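Local coordinates for tubulin-like protein CetZ1 (Haloferax volcanii, PDB 4B46) that binds guanine nucleotide as a tubulin-like GTPase of the archaeal cytoskeleton and controls cell shape, being essential for the rod-shaped cells that swim efficiently, at residues M1-G12 and E97-G106; K14-Y22 and N187-V196. All coordinates share one frame; numbering follows the deposited sequence.

Interaction 1 (M1-G12 and E97-G106); sequences MKLAMIGFGQAG and EVDAFLVVSG. With GDP (guanosine-5'-diphosphate), chain B.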
loop_
_atom_site.group_PDB
_atom_site.type_symbol
_atom_site.label_atom_id
_atom_site.label_comp_id
_atom_site.label_asym_id
_atom_site.label_seq_id
_atom_site.Cartn_x
_atom_site.Cartn_y
_atom_site.Cartn_z
ATOM N N MET A 1 -10.200 2.177 9.456
ATOM C CA MET A 1 -10.583 1.043 8.634
ATOM C C MET A 1 -9.863 -0.225 9.105
ATOM O O MET A 1 -8.658 -0.212 9.369
ATOM C CB MET A 1 -10.239 1.336 7.178
ATOM C CG MET A 1 -10.713 0.297 6.207
ATOM S SD MET A 1 -10.597 0.927 4.540
ATOM C CE MET A 1 -11.168 -0.486 3.607
ATOM N N LYS A 2 -10.605 -1.320 9.202
ATOM C CA LYS A 2 -10.064 -2.573 9.713
ATOM C C LYS A 2 -9.578 -3.441 8.567
ATOM O O LYS A 2 -10.361 -3.786 7.677
ATOM C CB LYS A 2 -11.126 -3.324 10.519
ATOM C CG LYS A 2 -11.547 -2.595 11.774
ATOM C CD LYS A 2 -12.614 -3.371 12.509
ATOM C CE LYS A 2 -13.930 -3.348 11.750
ATOM N NZ LYS A 2 -14.922 -4.292 12.355
ATOM N N LEU A 3 -8.290 -3.789 8.586
ATOM C CA LEU A 3 -7.694 -4.542 7.487
ATOM C C LEU A 3 -7.179 -5.909 7.906
ATOM O O LEU A 3 -6.688 -6.083 9.019
ATOM C CB LEU A 3 -6.531 -3.760 6.857
ATOM C CG LEU A 3 -6.847 -2.401 6.225
ATOM C CD1 LEU A 3 -5.575 -1.726 5.731
ATOM C CD2 LEU A 3 -7.834 -2.580 5.089
ATOM N N ALA A 4 -7.295 -6.869 6.995
ATOM C CA ALA A 4 -6.505 -8.093 7.054
ATOM C C ALA A 4 -5.293 -7.917 6.137
ATOM O O ALA A 4 -5.422 -7.915 4.915
ATOM C CB ALA A 4 -7.341 -9.281 6.620
ATOM N N MET A 5 -4.114 -7.750 6.726
ATOM C CA MET A 5 -2.906 -7.550 5.945
ATOM C C MET A 5 -2.128 -8.841 5.733
ATOM O O MET A 5 -1.830 -9.554 6.692
ATOM C CB MET A 5 -1.981 -6.562 6.640
ATOM C CG MET A 5 -2.532 -5.176 6.760
ATOM S SD MET A 5 -1.161 -4.002 6.873
ATOM C CE MET A 5 -2.136 -2.498 6.973
ATOM N N ILE A 6 -1.789 -9.121 4.476
ATOM C CA ILE A 6 -0.920 -10.251 4.152
ATOM C C ILE A 6 0.310 -9.765 3.404
ATOM O O ILE A 6 0.202 -9.229 2.301
ATOM C CB ILE A 6 -1.629 -11.330 3.296
ATOM C CG1 ILE A 6 -2.926 -11.794 3.974
ATOM C CG2 ILE A 6 -0.689 -12.524 3.059
ATOM C CD1 ILE A 6 -4.165 -11.230 3.356
ATOM N N GLY A 7 1.474 -9.937 4.022
ATOM C CA GLY A 7 2.739 -9.617 3.377
ATOM C C GLY A 7 3.233 -10.828 2.610
ATOM O O GLY A 7 3.217 -11.951 3.131
ATOM N N PHE A 8 3.660 -10.607 1.370
ATOM C CA PHE A 8 4.111 -11.696 0.505
ATOM C C PHE A 8 5.546 -11.424 0.065
ATOM O O PHE A 8 5.830 -10.369 -0.505
ATOM C CB PHE A 8 3.198 -11.826 -0.723
ATOM C CG PHE A 8 2.827 -13.253 -1.060
ATOM C CD1 PHE A 8 3.788 -14.149 -1.498
ATOM C CD2 PHE A 8 1.524 -13.693 -0.936
ATOM C CE1 PHE A 8 3.452 -15.462 -1.812
ATOM C CE2 PHE A 8 1.178 -15.007 -1.243
ATOM C CZ PHE A 8 2.148 -15.892 -1.682
ATOM N N GLY A 9 6.452 -12.367 0.331
ATOM C CA GLY A 9 7.860 -12.142 0.038
ATOM C C GLY A 9 8.519 -11.348 1.157
ATOM O O GLY A 9 7.862 -10.946 2.121
ATOM N N GLN A 10 9.816 -11.097 1.026
ATOM C CA GLN A 10 10.562 -10.467 2.107
ATOM C C GLN A 10 10.159 -9.010 2.375
ATOM O O GLN A 10 9.988 -8.612 3.528
ATOM C CB GLN A 10 12.075 -10.580 1.860
ATOM C CG GLN A 10 12.890 -9.996 2.994
ATOM C CD GLN A 10 14.370 -9.967 2.706
ATOM O OE1 GLN A 10 14.798 -10.137 1.569
ATOM N NE2 GLN A 10 15.162 -9.749 3.741
ATOM N N ALA A 11 10.017 -8.222 1.316
ATOM C CA ALA A 11 9.604 -6.818 1.438
ATOM C C ALA A 11 8.195 -6.679 2.024
ATOM O O ALA A 11 7.980 -5.922 2.970
ATOM C CB ALA A 11 9.668 -6.126 0.082
ATOM N N GLY A 12 7.243 -7.400 1.443
ATOM C CA GLY A 12 5.874 -7.395 1.928
ATOM C C GLY A 12 5.810 -7.756 3.396
ATOM O O GLY A 12 5.070 -7.141 4.162
ATOM N N GLU A 97 -14.789 -9.472 10.801
ATOM C CA GLU A 97 -14.463 -8.238 11.512
ATOM C C GLU A 97 -13.555 -7.308 10.717
ATOM O O GLU A 97 -13.057 -6.325 11.262
ATOM C CB GLU A 97 -13.835 -8.544 12.876
ATOM C CG GLU A 97 -14.787 -9.228 13.864
ATOM C CD GLU A 97 -14.064 -9.810 15.069
ATOM O OE1 GLU A 97 -12.914 -9.397 15.344
ATOM O OE2 GLU A 97 -14.644 -10.689 15.741
ATOM N N VAL A 98 -13.333 -7.606 9.440
ATOM C CA VAL A 98 -12.515 -6.717 8.616
ATOM C C VAL A 98 -13.310 -6.064 7.491
ATOM O O VAL A 98 -14.272 -6.638 6.973
ATOM C CB VAL A 98 -11.250 -7.424 8.031
ATOM C CG1 VAL A 98 -10.568 -8.265 9.098
ATOM C CG2 VAL A 98 -11.607 -8.279 6.829
ATOM N N ASP A 99 -12.898 -4.852 7.133
ATOM C CA ASP A 99 -13.496 -4.097 6.037
ATOM C C ASP A 99 -12.904 -4.485 4.687
ATOM O O ASP A 99 -13.575 -4.391 3.656
ATOM C CB ASP A 99 -13.289 -2.594 6.263
ATOM C CG ASP A 99 -13.966 -2.106 7.522
ATOM O OD1 ASP A 99 -15.152 -2.447 7.715
ATOM O OD2 ASP A 99 -13.314 -1.412 8.326
ATOM N N ALA A 100 -11.640 -4.901 4.695
ATOM C CA ALA A 100 -10.962 -5.251 3.454
ATOM C C ALA A 100 -9.697 -6.058 3.702
ATOM O O ALA A 100 -9.157 -6.052 4.808
ATOM C CB ALA A 100 -10.620 -3.972 2.653
ATOM N N PHE A 101 -9.239 -6.752 2.661
ATOM C CA PHE A 101 -7.925 -7.391 2.660
ATOM C C PHE A 101 -6.928 -6.465 1.984
ATOM O O PHE A 101 -7.299 -5.720 1.074
ATOM C CB PHE A 101 -7.970 -8.704 1.882
ATOM C CG PHE A 101 -8.729 -9.793 2.572
ATOM C CD1 PHE A 101 -10.090 -9.935 2.374
ATOM C CD2 PHE A 101 -8.073 -10.678 3.415
ATOM C CE1 PHE A 101 -10.792 -10.944 3.014
ATOM C CE2 PHE A 101 -8.761 -11.688 4.052
ATOM C CZ PHE A 101 -10.118 -11.825 3.851
ATOM N N LEU A 102 -5.678 -6.495 2.441
ATOM C CA LEU A 102 -4.589 -5.796 1.760
ATOM C C LEU A 102 -3.391 -6.734 1.552
ATOM O O LEU A 102 -2.765 -7.206 2.512
ATOM C CB LEU A 102 -4.159 -4.548 2.532
ATOM C CG LEU A 102 -3.051 -3.718 1.882
ATOM C CD1 LEU A 102 -3.564 -3.013 0.624
ATOM C CD2 LEU A 102 -2.470 -2.708 2.862
ATOM N N VAL A 103 -3.081 -7.003 0.290
ATOM C CA VAL A 103 -1.952 -7.862 -0.059
ATOM C C VAL A 103 -0.762 -6.975 -0.394
ATOM O O VAL A 103 -0.808 -6.173 -1.332
ATOM C CB VAL A 103 -2.301 -8.791 -1.241
ATOM C CG1 VAL A 103 -1.095 -9.675 -1.626
ATOM C CG2 VAL A 103 -3.512 -9.642 -0.884
ATOM N N VAL A 104 0.287 -7.090 0.411
ATOM C CA VAL A 104 1.445 -6.216 0.288
ATOM C C VAL A 104 2.654 -6.987 -0.235
ATOM O O VAL A 104 2.961 -8.069 0.272
ATOM C CB VAL A 104 1.815 -5.595 1.641
ATOM C CG1 VAL A 104 2.965 -4.576 1.458
ATOM C CG2 VAL A 104 0.589 -4.931 2.271
ATOM N N SER A 105 3.355 -6.416 -1.215
ATOM C CA SER A 105 4.461 -7.115 -1.853
ATOM C C SER A 105 5.357 -6.217 -2.691
ATOM O O SER A 105 4.892 -5.264 -3.316
ATOM C CB SER A 105 3.910 -8.200 -2.762
ATOM O OG SER A 105 4.970 -8.932 -3.324
ATOM N N GLY A 106 6.644 -6.542 -2.711
ATOM C CA GLY A 106 7.559 -5.951 -3.672
ATOM C C GLY A 106 7.304 -6.642 -4.994
ATOM O O GLY A 106 7.021 -7.841 -5.025
HETATM P PB GDP B . 10.835 -11.810 -2.743
HETATM O O1B GDP B . 11.356 -12.854 -3.688
HETATM O O2B GDP B . 10.925 -12.245 -1.298
HETATM O O3B GDP B . 9.416 -11.491 -3.136
HETATM O O3A GDP B . 11.787 -10.550 -2.993
HETATM P PA GDP B . 11.964 -9.334 -1.969
HETATM O O1A GDP B . 10.690 -9.005 -1.267
HETATM O O2A GDP B . 13.099 -9.624 -1.027
HETATM O "O5'" GDP B . 12.407 -8.162 -2.987
HETATM C "C5'" GDP B . 11.472 -7.777 -3.998
HETATM C "C4'" GDP B . 11.606 -6.289 -4.264
HETATM O "O4'" GDP B . 11.156 -5.554 -3.139
HETATM C "C3'" GDP B . 13.055 -5.862 -4.402
HETATM O "O3'" GDP B . 13.418 -5.983 -5.771
HETATM C "C2'" GDP B . 13.071 -4.419 -3.920
HETATM O "O2'" GDP B . 12.626 -3.539 -4.955
HETATM C "C1'" GDP B . 11.953 -4.369 -2.924
HETATM N N9 GDP B . 12.313 -4.492 -1.504
HETATM C C8 GDP B . 13.009 -5.486 -0.915
HETATM N N7 GDP B . 13.057 -5.294 0.430
HETATM C C5 GDP B . 12.344 -4.173 0.704
HETATM C C6 GDP B . 11.961 -3.405 1.908
HETATM O O6 GDP B . 12.328 -3.759 3.060
HETATM N N1 GDP B . 11.215 -2.308 1.725
HETATM C C2 GDP B . 10.804 -1.886 0.516
HETATM N N2 GDP B . 10.064 -0.755 0.436
HETATM N N3 GDP B . 11.105 -2.541 -0.627
HETATM C C4 GDP B . 11.851 -3.664 -0.581
HETATM O O HOH W 1 7.744 -8.793 -1.309
#
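Lys-2 grips the turn before strand 100-106 with both backbone and side chain. Lys-2 N donates to Asp-99 OD2 on the anti side of the carboxylate at 2.8 Å, almost straight (174°), while its carbonyl O accepts the N-H of Asp-99. From there the side chain runs along the Glu-97 carbonyl: CB lies 3.6 Å from both Asp-99 OD2 and Glu-97 O, CG passes a little farther from the same two oxygens, CD and CE close on Glu-97 O, and Lys-2 NZ, brought round by the bend at chi3 (-70°), hydrogen-bonds Glu-97 O at 3.0 Å from above the carbonyl plane. With the chain cut back to an alanine, the Glu-97 carbonyl is likely to lose its ammonium partner and the flank of Asp-99 its cover. Beyond the turn, strands 3-8 and 100-106 pair in parallel at the centre of the Rossmann-like sheet of the tubulin/FtsZ GTPase domain, bonds alternating from Ala-4 N to Ala-100 O through Phe-8 N to Val-104 O. On one face Ala-4 CB lies 3.6 Å from Phe-101 CD2, and Ile-6 CD1 reaches the edge of that ring; on the other, Met-5 and Leu-102 lie side by side. Past Phe-8 the chain turns into helix 9-26, where Gln-10 N donates to GDP O2B and Ala-11 N to GDP O1A, each at 2.8 Å, and one water links Phe-8 O, Gly-12 N and Gly-106 N to O1A.

Interaction 2 (K14-Y22 and N187-V196); sequences KVVDKFVEY and NEEIVNRFGV. With GDP (guanosine-5'-diphosphate), chain B.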
loop_
_atom_site.group_PDB
_atom_site.type_symbol
_atom_site.label_atom_id
_atom_site.label_comp_id
_atom_site.label_asym_id
_atom_site.label_seq_id
_atom_site.Cartn_x
_atom_site.Cartn_y
_atom_site.Cartn_z
ATOM N N LYS A 14 8.233 -7.410 5.716
ATOM C CA LYS A 14 8.818 -6.362 6.551
ATOM C C LYS A 14 7.877 -5.160 6.673
ATOM O O LYS A 14 7.784 -4.523 7.724
ATOM C CB LYS A 14 10.185 -5.927 6.000
ATOM C CG LYS A 14 11.272 -6.996 6.149
ATOM C CD LYS A 14 12.496 -6.680 5.308
ATOM C CE LYS A 14 13.158 -5.384 5.734
ATOM N NZ LYS A 14 14.333 -5.053 4.863
ATOM N N VAL A 15 7.178 -4.851 5.595
ATOM C CA VAL A 15 6.249 -3.727 5.610
ATOM C C VAL A 15 5.045 -4.013 6.511
ATOM O O VAL A 15 4.664 -3.169 7.329
ATOM C CB VAL A 15 5.832 -3.332 4.179
ATOM C CG1 VAL A 15 4.662 -2.315 4.196
ATOM C CG2 VAL A 15 7.054 -2.762 3.437
ATOM N N VAL A 16 4.469 -5.207 6.384
ATOM C CA VAL A 16 3.359 -5.604 7.249
ATOM C C VAL A 16 3.788 -5.654 8.712
ATOM O O VAL A 16 3.055 -5.197 9.596
ATOM C CB VAL A 16 2.720 -6.933 6.811
ATOM C CG1 VAL A 16 1.676 -7.412 7.855
ATOM C CG2 VAL A 16 2.056 -6.759 5.457
ATOM N N ASP A 17 4.988 -6.176 8.957
ATOM C CA ASP A 17 5.564 -6.211 10.301
ATOM C C ASP A 17 5.617 -4.794 10.893
ATOM O O ASP A 17 5.249 -4.573 12.050
ATOM C CB ASP A 17 6.976 -6.811 10.248
ATOM C CG ASP A 17 7.349 -7.593 11.508
ATOM O OD1 ASP A 17 6.466 -8.239 12.110
ATOM O OD2 ASP A 17 8.545 -7.584 11.879
ATOM N N LYS A 18 6.073 -3.836 10.096
ATOM C CA LYS A 18 6.187 -2.453 10.561
ATOM C C LYS A 18 4.818 -1.804 10.737
ATOM O O LYS A 18 4.623 -0.990 11.631
ATOM C CB LYS A 18 7.034 -1.626 9.600
ATOM C CG LYS A 18 7.370 -0.250 10.133
ATOM C CD LYS A 18 8.791 0.126 9.772
ATOM C CE LYS A 18 9.423 0.969 10.860
ATOM N NZ LYS A 18 10.887 1.116 10.630
ATOM N N PHE A 19 3.882 -2.159 9.864
ATOM C CA PHE A 19 2.502 -1.711 9.985
ATOM C C PHE A 19 1.893 -2.154 11.312
ATOM O O PHE A 19 1.181 -1.386 11.968
ATOM C CB PHE A 19 1.667 -2.245 8.822
ATOM C CG PHE A 19 0.935 -1.176 8.080
ATOM C CD1 PHE A 19 0.014 -0.377 8.735
ATOM C CD2 PHE A 19 1.189 -0.946 6.741
ATOM C CE1 PHE A 19 -0.658 0.621 8.062
ATOM C CE2 PHE A 19 0.522 0.053 6.061
ATOM C CZ PHE A 19 -0.403 0.836 6.721
ATOM N N VAL A 20 2.177 -3.392 11.706
ATOM C CA VAL A 20 1.702 -3.907 12.989
ATOM C C VAL A 20 2.257 -3.084 14.149
ATOM O O VAL A 20 1.538 -2.756 15.088
ATOM C CB VAL A 20 2.073 -5.397 13.186
ATOM C CG1 VAL A 20 1.760 -5.846 14.609
ATOM C CG2 VAL A 20 1.332 -6.263 12.178
ATOM N N GLU A 21 3.539 -2.742 14.077
ATOM C CA GLU A 21 4.177 -1.949 15.130
ATOM C C GLU A 21 3.608 -0.525 15.194
ATOM O O GLU A 21 3.369 0.018 16.273
ATOM C CB GLU A 21 5.694 -1.915 14.921
ATOM C CG GLU A 21 6.455 -1.064 15.923
ATOM C CD GLU A 21 7.903 -0.866 15.511
ATOM O OE1 GLU A 21 8.154 -0.118 14.540
ATOM O OE2 GLU A 21 8.793 -1.466 16.152
ATOM N N TYR A 22 3.401 0.070 14.027
ATOM C CA TYR A 22 2.827 1.404 13.917
ATOM C C TYR A 22 1.424 1.445 14.516
ATOM O O TYR A 22 1.075 2.355 15.279
ATOM C CB TYR A 22 2.743 1.761 12.443
ATOM C CG TYR A 22 1.974 3.022 12.118
ATOM C CD1 TYR A 22 0.595 2.998 11.949
ATOM C CD2 TYR A 22 2.635 4.234 11.944
ATOM C CE1 TYR A 22 -0.107 4.148 11.651
ATOM C CE2 TYR A 22 1.941 5.393 11.636
ATOM C CZ TYR A 22 0.575 5.342 11.491
ATOM O OH TYR A 22 -0.123 6.484 11.189
ATOM N N ASN A 187 10.446 2.024 4.515
ATOM C CA ASN A 187 9.318 1.343 5.154
ATOM C C ASN A 187 8.584 2.227 6.167
ATOM O O ASN A 187 7.377 2.104 6.324
ATOM C CB ASN A 187 9.756 0.024 5.805
ATOM C CG ASN A 187 10.235 -0.998 4.787
ATOM O OD1 ASN A 187 10.031 -0.833 3.586
ATOM N ND2 ASN A 187 10.862 -2.072 5.267
ATOM N N GLU A 188 9.316 3.107 6.848
ATOM C CA GLU A 188 8.704 4.099 7.738
ATOM C C GLU A 188 7.830 5.068 6.952
ATOM O O GLU A 188 6.724 5.404 7.370
ATOM C CB GLU A 188 9.778 4.901 8.469
ATOM C CG GLU A 188 10.443 4.179 9.619
ATOM C CD GLU A 188 9.695 4.357 10.930
ATOM O OE1 GLU A 188 8.552 4.867 10.905
ATOM O OE2 GLU A 188 10.253 3.987 11.986
ATOM N N GLU A 189 8.344 5.517 5.813
ATOM C CA GLU A 189 7.609 6.421 4.933
ATOM C C GLU A 189 6.338 5.766 4.403
ATOM O O GLU A 189 5.284 6.402 4.310
ATOM C CB GLU A 189 8.509 6.885 3.781
ATOM C CG GLU A 189 9.683 7.752 4.269
ATOM C CD GLU A 189 10.703 8.056 3.190
ATOM O OE1 GLU A 189 11.089 7.142 2.435
ATOM O OE2 GLU A 189 11.126 9.222 3.100
ATOM N N ILE A 190 6.440 4.489 4.056
ATOM C CA ILE A 190 5.294 3.747 3.556
ATOM C C ILE A 190 4.215 3.669 4.632
ATOM O O ILE A 190 3.053 4.015 4.401
ATOM C CB ILE A 190 5.706 2.326 3.118
ATOM C CG1 ILE A 190 6.554 2.389 1.835
ATOM C CG2 ILE A 190 4.486 1.437 2.959
ATOM C CD1 ILE A 190 7.158 1.042 1.405
ATOM N N VAL A 191 4.610 3.246 5.826
ATOM C CA VAL A 191 3.648 3.033 6.897
ATOM C C VAL A 191 3.022 4.344 7.424
ATOM O O VAL A 191 1.847 4.373 7.762
ATOM C CB VAL A 191 4.279 2.192 8.031
ATOM C CG1 VAL A 191 3.338 2.055 9.157
ATOM C CG2 VAL A 191 4.640 0.793 7.512
ATOM N N ASN A 192 3.796 5.426 7.481
ATOM C CA ASN A 192 3.255 6.710 7.931
ATOM C C ASN A 192 2.168 7.225 7.004
ATOM O O ASN A 192 1.215 7.859 7.436
ATOM C CB ASN A 192 4.360 7.764 8.036
ATOM C CG ASN A 192 5.219 7.586 9.271
ATOM O OD1 ASN A 192 4.753 7.096 10.298
ATOM N ND2 ASN A 192 6.483 7.994 9.180
ATOM N N ARG A 193 2.327 6.954 5.720
ATOM C CA ARG A 193 1.395 7.434 4.715
ATOM C C ARG A 193 0.135 6.600 4.672
ATOM O O ARG A 193 -0.967 7.134 4.809
ATOM C CB ARG A 193 2.074 7.489 3.347
ATOM C CG ARG A 193 3.029 8.671 3.261
ATOM C CD ARG A 193 4.068 8.559 2.149
ATOM N NE ARG A 193 4.746 9.849 2.037
ATOM C CZ ARG A 193 5.674 10.265 2.887
ATOM N NH1 ARG A 193 6.066 9.474 3.882
ATOM N NH2 ARG A 193 6.215 11.464 2.738
ATOM N N PHE A 194 0.289 5.291 4.484
ATOM C CA PHE A 194 -0.878 4.418 4.441
ATOM C C PHE A 194 -1.508 4.229 5.817
ATOM O O PHE A 194 -2.707 3.952 5.937
ATOM C CB PHE A 194 -0.534 3.087 3.771
ATOM C CG PHE A 194 -0.196 3.229 2.311
ATOM C CD1 PHE A 194 -1.199 3.421 1.376
ATOM C CD2 PHE A 194 1.123 3.202 1.877
ATOM C CE1 PHE A 194 -0.902 3.579 0.035
ATOM C CE2 PHE A 194 1.432 3.364 0.538
ATOM C CZ PHE A 194 0.418 3.539 -0.387
ATOM N N GLY A 195 -0.709 4.390 6.863
ATOM C CA GLY A 195 -1.245 4.334 8.210
ATOM C C GLY A 195 -2.181 5.501 8.491
ATOM O O GLY A 195 -3.173 5.355 9.204
ATOM N N VAL A 196 -1.871 6.673 7.947
ATOM C CA VAL A 196 -2.748 7.824 8.174
ATOM C C VAL A 196 -4.038 7.635 7.393
ATOM O O VAL A 196 -5.125 7.889 7.911
ATOM C CB VAL A 196 -2.076 9.172 7.817
ATOM C CG1 VAL A 196 -3.116 10.285 7.691
ATOM C CG2 VAL A 196 -1.061 9.540 8.873
HETATM P PB GDP B . 10.835 -11.810 -2.743
HETATM O O1B GDP B . 11.356 -12.854 -3.688
HETATM O O2B GDP B . 10.925 -12.245 -1.298
HETATM O O3B GDP B . 9.416 -11.491 -3.136
HETATM O O3A GDP B . 11.787 -10.550 -2.993
HETATM P PA GDP B . 11.964 -9.334 -1.969
HETATM O O1A GDP B . 10.690 -9.005 -1.267
HETATM O O2A GDP B . 13.099 -9.624 -1.027
HETATM O "O5'" GDP B . 12.407 -8.162 -2.987
HETATM C "C5'" GDP B . 11.472 -7.777 -3.998
HETATM C "C4'" GDP B . 11.606 -6.289 -4.264
HETATM O "O4'" GDP B . 11.156 -5.554 -3.139
HETATM C "C3'" GDP B . 13.055 -5.862 -4.402
HETATM O "O3'" GDP B . 13.418 -5.983 -5.771
HETATM C "C2'" GDP B . 13.071 -4.419 -3.920
HETATM O "O2'" GDP B . 12.626 -3.539 -4.955
HETATM C "C1'" GDP B . 11.953 -4.369 -2.924
HETATM N N9 GDP B . 12.313 -4.492 -1.504
HETATM C C8 GDP B . 13.009 -5.486 -0.915
HETATM N N7 GDP B . 13.057 -5.294 0.430
HETATM C C5 GDP B . 12.344 -4.173 0.704
HETATM C C6 GDP B . 11.961 -3.405 1.908
HETATM O O6 GDP B . 12.328 -3.759 3.060
HETATM N N1 GDP B . 11.215 -2.308 1.725
HETATM C C2 GDP B . 10.804 -1.886 0.516
HETATM N N2 GDP B . 10.064 -0.755 0.436
HETATM N N3 GDP B . 11.105 -2.541 -0.627
HETATM C C4 GDP B . 11.851 -3.664 -0.581
HETATM O O HOH W 2 1.698 8.788 10.656
#
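The Phe-19 ring carries Val-191 CG1 over the centre of one face, a CH-pi contact 4.2 Å from the centroid, while its edge is turned to the backbone of Phe-194, whose O lies in the ring plane. The Tyr-22 ring has Val-191 O above one face, offset toward the rim, and Asn-192 OD1 at its edge; its hydroxyl meets a water that also bonds, weakly, to Asn-192 O. A further flat group, the Asn-187 amide, turns its polar end to the guanine: Asn-187 OD1 accepts the N-H of GDP N1 at 2.7 Å and, weakly, one of N2, and Asn-187 ND2 donates to GDP O6 at 3.1 Å.

These contacts join helix 9-26 of the nucleotide-binding domain to helix 179-198, the core helix that in tubulin and FtsZ links the GTPase and C-terminal domains. The helix axes cross at -56°, 9.6 Å apart, with knobs-into-holes packing in both directions: Val-191 sits among Val-15, Lys-18, Phe-19 and Tyr-22, and Tyr-22 among Val-191, Asn-192, Gly-195 and Val-196. With CG anti to the backbone N (chi1 171°), the tyrosine brings its ring against Gly-195, whose CA is 3.6 Å from Tyr-22 CE1; a side chain there would strike the ring. Next to the guanine, Val-15 CG2 packs on Asn-187 OD1, and Ile-190 CD1 lies 3.6 Å from GDP N2.

At the more open side, Lys-18 crosses Glu-188 at about a right angle; Lys-18 NZ and Glu-188 OE2 form a salt bridge, its hydrogen bond weak at 3.2 Å. Apolar packing round Val-191, Phe-19 and Tyr-22 dominates between the helices, whereas the Asn-187 amide in this orientation complements guanine N1-H and O6, consistent with selection for guanine.

Overall arrangement
Helix 9-26 belongs to both contacts: its first turn follows strand 3-8 in interaction 1, and its continuation packs on helix 179-198 in interaction 2. The two centres lie about 11 Å apart and touch directly, with Met-5 CE 3.5 Å from Phe-19 CD1 and Val-104 CG1 3.9 Å from Val-15 CG1; helices 9-26 and 179-198 pack next to each other on one face of the sheet, both touching strand 131-137. GDP spans the two sites. Interaction 1 supplies backbone amides to the phosphates and interaction 2 reads the base, while Gly-110, Thr-111, Gly-112 and Glu-142 add further bonds. The nearest side-chain atoms of Ala-11 and Asn-187 are about 6 Å apart at the nucleotide.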